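Local coordinates for tapirin (Caldicellulosiruptor hydrothermalis, PDB 6N2C), which probably binds cellulose through this largely beta-helical C-terminal domain, and so helps its extremely thermophilic host adhere to its substrate, at residues S178-F183 and E454-N459; S485-G490 and I560-S565. One frame throughout, in Å; residues are numbered along the deposited sequence.

Contact 1 of 2, residues S178-F183 and E454-N459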
loop_
_atom_site.group_PDB
_atom_site.type_symbol
_atom_site.label_atom_id
_atom_site.label_comp_id
_atom_site.label_asym_id
_atom_site.label_seq_id
_atom_site.Cartn_x
_atom_site.Cartn_y
_atom_site.Cartn_z
ATOM N N SER A 178 17.882 4.386 -2.268
ATOM C CA SER A 178 18.440 4.991 -3.493
ATOM C C SER A 178 18.314 4.131 -4.729
ATOM O O SER A 178 18.343 4.663 -5.844
ATOM C CB SER A 178 19.922 5.435 -3.285
ATOM O OG SER A 178 20.064 6.387 -2.232
ATOM N N ASN A 179 18.154 2.820 -4.587
ATOM C CA ASN A 179 17.854 1.958 -5.737
ATOM C C ASN A 179 16.518 2.285 -6.440
ATOM O O ASN A 179 16.346 1.899 -7.571
ATOM C CB ASN A 179 17.752 0.495 -5.444
ATOM C CG ASN A 179 19.050 -0.131 -4.957
ATOM O OD1 ASN A 179 18.996 -0.955 -4.040
ATOM N ND2 ASN A 179 20.136 0.180 -5.531
ATOM N N ILE A 180 15.607 2.986 -5.792
ATOM C CA ILE A 180 14.389 3.464 -6.467
ATOM C C ILE A 180 14.717 4.233 -7.768
ATOM O O ILE A 180 13.944 4.226 -8.719
ATOM C CB ILE A 180 13.468 4.188 -5.466
ATOM C CG1 ILE A 180 12.741 3.104 -4.616
ATOM C CG2 ILE A 180 12.439 5.033 -6.146
ATOM C CD1 ILE A 180 12.140 3.663 -3.307
ATOM N N PHE A 181 15.870 4.944 -7.752
ATOM C CA PHE A 181 16.249 5.794 -8.877
ATOM C C PHE A 181 17.188 5.101 -9.816
ATOM O O PHE A 181 17.599 5.723 -10.802
ATOM C CB PHE A 181 16.935 7.040 -8.350
ATOM C CG PHE A 181 16.087 7.775 -7.362
ATOM C CD1 PHE A 181 15.045 8.561 -7.757
ATOM C CD2 PHE A 181 16.282 7.563 -5.990
ATOM C CE1 PHE A 181 14.248 9.172 -6.818
ATOM C CE2 PHE A 181 15.505 8.187 -5.067
ATOM C CZ PHE A 181 14.477 8.986 -5.470
ATOM N N ASP A 182 17.473 3.833 -9.573
ATOM C CA ASP A 182 18.300 3.013 -10.445
ATOM C C ASP A 182 17.473 1.978 -11.182
ATOM O O ASP A 182 17.115 0.887 -10.632
ATOM C CB ASP A 182 19.384 2.369 -9.627
ATOM C CG ASP A 182 20.356 1.543 -10.445
ATOM O OD1 ASP A 182 20.042 1.164 -11.574
ATOM O OD2 ASP A 182 21.463 1.183 -9.839
ATOM N N PHE A 183 17.230 2.268 -12.478
ATOM C CA PHE A 183 16.357 1.364 -13.238
ATOM C C PHE A 183 16.967 0.068 -13.663
ATOM O O PHE A 183 16.329 -0.720 -14.379
ATOM C CB PHE A 183 15.536 2.160 -14.286
ATOM C CG PHE A 183 14.486 2.981 -13.659
ATOM C CD1 PHE A 183 13.230 2.419 -13.424
ATOM C CD2 PHE A 183 14.814 4.218 -13.111
ATOM C CE1 PHE A 183 12.306 3.137 -12.699
ATOM C CE2 PHE A 183 13.880 4.958 -12.432
ATOM C CZ PHE A 183 12.609 4.333 -12.202
ATOM N N GLU A 454 8.267 12.380 -1.314
ATOM C CA GLU A 454 8.408 13.659 -1.944
ATOM C C GLU A 454 9.087 13.524 -3.289
ATOM O O GLU A 454 8.575 14.102 -4.307
ATOM C CB GLU A 454 9.182 14.644 -1.087
ATOM C CG GLU A 454 8.420 15.095 0.106
ATOM C CD GLU A 454 9.260 15.974 1.070
ATOM O OE1 GLU A 454 10.435 16.360 0.719
ATOM O OE2 GLU A 454 8.751 16.160 2.223
ATOM N N GLU A 455 10.145 12.748 -3.313
ATOM C CA GLU A 455 10.943 12.621 -4.575
ATOM C C GLU A 455 10.184 11.819 -5.617
ATOM O O GLU A 455 10.151 12.185 -6.792
ATOM C CB GLU A 455 12.311 12.019 -4.316
ATOM C CG GLU A 455 13.182 12.820 -3.378
ATOM C CD GLU A 455 13.473 14.234 -3.984
ATOM O OE1 GLU A 455 13.213 15.269 -3.298
ATOM O OE2 GLU A 455 13.764 14.245 -5.185
ATOM N N ILE A 456 9.502 10.747 -5.212
ATOM C CA ILE A 456 8.699 9.964 -6.174
ATOM C C ILE A 456 7.604 10.796 -6.819
ATOM O O ILE A 456 7.218 10.614 -7.976
ATOM C CB ILE A 456 8.147 8.742 -5.446
ATOM C CG1 ILE A 456 9.279 7.705 -5.361
ATOM C CG2 ILE A 456 6.916 8.156 -6.132
ATOM C CD1 ILE A 456 8.896 6.714 -4.244
ATOM N N LYS A 457 7.026 11.722 -6.042
ATOM C CA LYS A 457 5.931 12.489 -6.534
ATOM C C LYS A 457 6.343 13.643 -7.399
ATOM O O LYS A 457 5.467 14.214 -8.068
ATOM C CB LYS A 457 5.086 12.997 -5.332
ATOM C CG LYS A 457 4.256 11.878 -4.718
ATOM C CD LYS A 457 3.494 12.229 -3.394
ATOM C CE LYS A 457 2.260 13.031 -3.626
ATOM N NZ LYS A 457 1.498 13.315 -2.345
ATOM N N LYS A 458 7.615 14.016 -7.377
ATOM C CA LYS A 458 8.108 15.115 -8.216
ATOM C C LYS A 458 8.093 14.687 -9.657
ATOM O O LYS A 458 8.229 13.492 -9.971
ATOM C CB LYS A 458 9.536 15.555 -7.851
ATOM C CG LYS A 458 9.650 16.417 -6.626
ATOM C CD LYS A 458 11.111 16.731 -6.283
ATOM C CE LYS A 458 11.181 17.192 -4.831
ATOM N NZ LYS A 458 12.437 17.897 -4.513
ATOM N N ASN A 459 7.995 15.684 -10.539
ATOM C CA ASN A 459 7.890 15.436 -11.968
ATOM C C ASN A 459 9.219 14.892 -12.554
ATOM O O ASN A 459 9.243 14.429 -13.667
ATOM C CB ASN A 459 7.476 16.714 -12.718
ATOM C CG ASN A 459 6.226 17.363 -12.144
ATOM O OD1 ASN A 459 5.250 16.691 -11.875
ATOM N ND2 ASN A 459 6.259 18.700 -11.981
#

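Contact 2 of 2, residues S485-G490 and I560-S565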
loop_
_atom_site.group_PDB
_atom_site.type_symbol
_atom_site.label_atom_id
_atom_site.label_comp_id
_atom_site.label_asym_id
_atom_site.label_seq_id
_atom_site.Cartn_x
_atom_site.Cartn_y
_atom_site.Cartn_z
ATOM N N SER A 485 18.023 -10.637 -25.479
ATOM C CA SER A 485 17.607 -9.235 -25.186
ATOM C C SER A 485 16.943 -8.653 -26.411
ATOM O O SER A 485 17.165 -9.116 -27.535
ATOM C CB SER A 485 18.769 -8.337 -24.769
ATOM O OG SER A 485 19.556 -8.843 -23.687
ATOM N N LEU A 486 16.106 -7.627 -26.174
ATOM C CA LEU A 486 15.512 -6.826 -27.210
ATOM C C LEU A 486 15.320 -5.423 -26.679
ATOM O O LEU A 486 14.685 -5.217 -25.623
ATOM C CB LEU A 486 14.177 -7.466 -27.665
ATOM C CG LEU A 486 13.274 -6.619 -28.565
ATOM C CD1 LEU A 486 13.988 -6.398 -29.892
ATOM C CD2 LEU A 486 11.841 -7.130 -28.676
ATOM N N VAL A 487 15.852 -4.433 -27.460
ATOM C CA VAL A 487 15.613 -3.022 -27.274
ATOM C C VAL A 487 14.848 -2.637 -28.543
ATOM O O VAL A 487 15.418 -2.784 -29.617
ATOM C CB VAL A 487 16.857 -2.136 -27.083
ATOM C CG1 VAL A 487 16.463 -0.721 -26.627
ATOM C CG2 VAL A 487 17.804 -2.718 -25.984
ATOM N N SER A 488 13.561 -2.226 -28.355
ATOM C CA SER A 488 12.649 -2.082 -29.470
ATOM C C SER A 488 12.029 -0.715 -29.543
ATOM O O SER A 488 11.573 -0.203 -28.531
ATOM C CB SER A 488 11.575 -3.121 -29.387
ATOM O OG SER A 488 10.703 -3.055 -30.559
ATOM N N THR A 489 11.971 -0.160 -30.776
ATOM C CA THR A 489 11.245 1.085 -31.032
ATOM C C THR A 489 9.755 0.777 -31.093
ATOM O O THR A 489 8.939 1.728 -31.040
ATOM C CB THR A 489 11.660 1.764 -32.359
ATOM O OG1 THR A 489 11.450 0.827 -33.408
ATOM C CG2 THR A 489 13.088 2.221 -32.375
ATOM N N GLY A 490 9.344 -0.481 -31.206
ATOM C CA GLY A 490 7.959 -0.825 -31.334
ATOM C C GLY A 490 7.420 -0.748 -32.774
ATOM O O GLY A 490 6.258 -0.945 -32.984
ATOM N N ILE A 560 23.083 -3.341 -20.070
ATOM C CA ILE A 560 23.101 -2.180 -19.267
ATOM C C ILE A 560 24.034 -1.111 -19.905
ATOM O O ILE A 560 23.706 0.077 -20.061
ATOM C CB ILE A 560 23.582 -2.476 -17.865
ATOM C CG1 ILE A 560 22.570 -3.377 -17.107
ATOM C CG2 ILE A 560 23.897 -1.229 -17.063
ATOM C CD1 ILE A 560 23.038 -3.868 -15.820
ATOM N N ASP A 561 25.219 -1.565 -20.320
ATOM C CA ASP A 561 26.174 -0.638 -20.931
ATOM C C ASP A 561 25.557 0.025 -22.195
ATOM O O ASP A 561 25.725 1.229 -22.395
ATOM C CB ASP A 561 27.439 -1.364 -21.379
ATOM C CG ASP A 561 28.269 -1.875 -20.186
ATOM O OD1 ASP A 561 28.054 -1.530 -19.018
ATOM O OD2 ASP A 561 29.135 -2.620 -20.543
ATOM N N TYR A 562 24.872 -0.748 -23.008
ATOM C CA TYR A 562 24.182 -0.207 -24.169
ATOM C C TYR A 562 23.126 0.815 -23.791
ATOM O O TYR A 562 23.105 1.995 -24.318
ATOM C CB TYR A 562 23.540 -1.272 -25.019
ATOM C CG TYR A 562 22.793 -0.777 -26.214
ATOM C CD1 TYR A 562 23.465 -0.392 -27.387
ATOM C CD2 TYR A 562 21.418 -0.537 -26.165
ATOM C CE1 TYR A 562 22.761 0.092 -28.474
ATOM C CE2 TYR A 562 20.716 0.020 -27.214
ATOM C CZ TYR A 562 21.372 0.275 -28.391
ATOM O OH TYR A 562 20.707 0.806 -29.421
ATOM N N LEU A 563 22.285 0.455 -22.842
ATOM C CA LEU A 563 21.254 1.378 -22.431
ATOM C C LEU A 563 21.800 2.681 -21.849
ATOM O O LEU A 563 21.224 3.770 -22.080
ATOM C CB LEU A 563 20.315 0.785 -21.406
ATOM C CG LEU A 563 19.529 -0.430 -21.925
ATOM C CD1 LEU A 563 18.790 -1.161 -20.785
ATOM C CD2 LEU A 563 18.538 -0.129 -23.021
ATOM N N LEU A 564 22.891 2.608 -21.130
ATOM C CA LEU A 564 23.496 3.749 -20.581
ATOM C C LEU A 564 24.114 4.616 -21.725
ATOM O O LEU A 564 24.007 5.857 -21.636
ATOM C CB LEU A 564 24.656 3.367 -19.615
ATOM C CG LEU A 564 24.247 2.788 -18.255
ATOM C CD1 LEU A 564 25.428 2.244 -17.430
ATOM C CD2 LEU A 564 23.621 3.847 -17.404
ATOM N N SER A 565 24.724 3.976 -22.709
ATOM C CA SER A 565 25.381 4.706 -23.794
ATOM C C SER A 565 24.395 5.526 -24.595
ATOM O O SER A 565 24.737 6.624 -25.064
ATOM C CB SER A 565 26.159 3.799 -24.714
ATOM O OG SER A 565 25.345 3.013 -25.588
#

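Contact 1 of 2, residues S178-F183 and E454-N459
I180 and F181 of a 3-10 turn meet E455 and I456 of helix 451-457 in a contact that illustrates how a buried aliphatic pair and an aromatic edge can share one small interface beside a beta-helix. The turn precedes the strand 186-190, and the helix belongs to the chain that returns along the solenoid after strand 434-436, before the last coils are added beside strand 186-190.

The apolar part is a pair of isoleucines with almost the same side-chain shape. I180 CG2 lies 4.2 Å from I456 CG1, and both side chains also rest on I233 of strand 231-234, so the coil beneath serves as a common floor. I452, one helical turn before I456, covers I180 and F181.

The aromatic part is an edge contact: F181 CZ approaches E455 CB to 3.9 Å, with that methylene carbon close to the plane of the ring. F181 thus uses the rim of its ring, and its side chain runs roughly at right angles to that of E455. Beyond CB the glutamate chain bends at chi2 (-62°), and its carboxylate plane stands 55° from the ring plane.

Polar bonds stay within each segment or go to neighbours, and none crosses between the two. F181 N donates to S178 O at 3.1 Å, closing the 3-10 turn, while I456 O accepts a hydrogen bond from K235 NZ, outside both segments. K458 is modelled in two conformers, so its salt bridge is tentative: in one of them K458 NZ reaches E455 OE1 at 3.0 Å, on the syn side and 16° out of the carboxylate plane.

Contact 2 of 2, residues S485-G490 and I560-S565
V487 on strand 483-488 presses a single methyl, CG2, against two neighbours on helix 557-565, a compact example of strand-to-helix packing. CG2 lies 4.0 Å from L563 CD2 and 4.2 Å from Y562 CE2, meeting the tyrosine ring obliquely. For Y562, a CG anti to the backbone N (chi1 179°) swings the ring across to this methyl. This is the tight part, with V487 and L563 both buried. At the outer end of the ring, the phenol OH of Y562 is hydrogen-bonded to E473.

The looser side is the part of the helix carrying D561 and S565, both exposed. There S565 OG donates to Y562 O at 2.8 Å, within the helix. On the strand's side, S488 OG accepts from G490 N at 3.0 Å, with an N-H...O angle of 151°, an ST turn that ends the strand; the same hydroxyl also pairs with D495.

The strand is packed by two helices. L486 touches helix 494-500, whereas V487 meets helix 557-565, including L559 one turn earlier, and backbone hydrogen bonds from L486 and S488 join the strand to strand 513-518.

How the contacts relate
From the N-terminal end of the modelled chain, residues 178-183 come first, just before the strands of the beta-helix begin. The chain then builds successive coils and runs back, and contact 1 closes this long excursion of 270 residues by joining 454-459 to the start. Only afterwards does contact 2 open, at 485-490; it closes a shorter loop of 69 residues that contains helix 494-500 and the zinc ligands H530 and D532, as well as E551. The two loops lie in series, neither nesting nor crossing. Contact 1 ties the returning chain to the lead-in of the first coil, contact 2 a terminal helix to an outermost strand; their centres are about 21 Å apart.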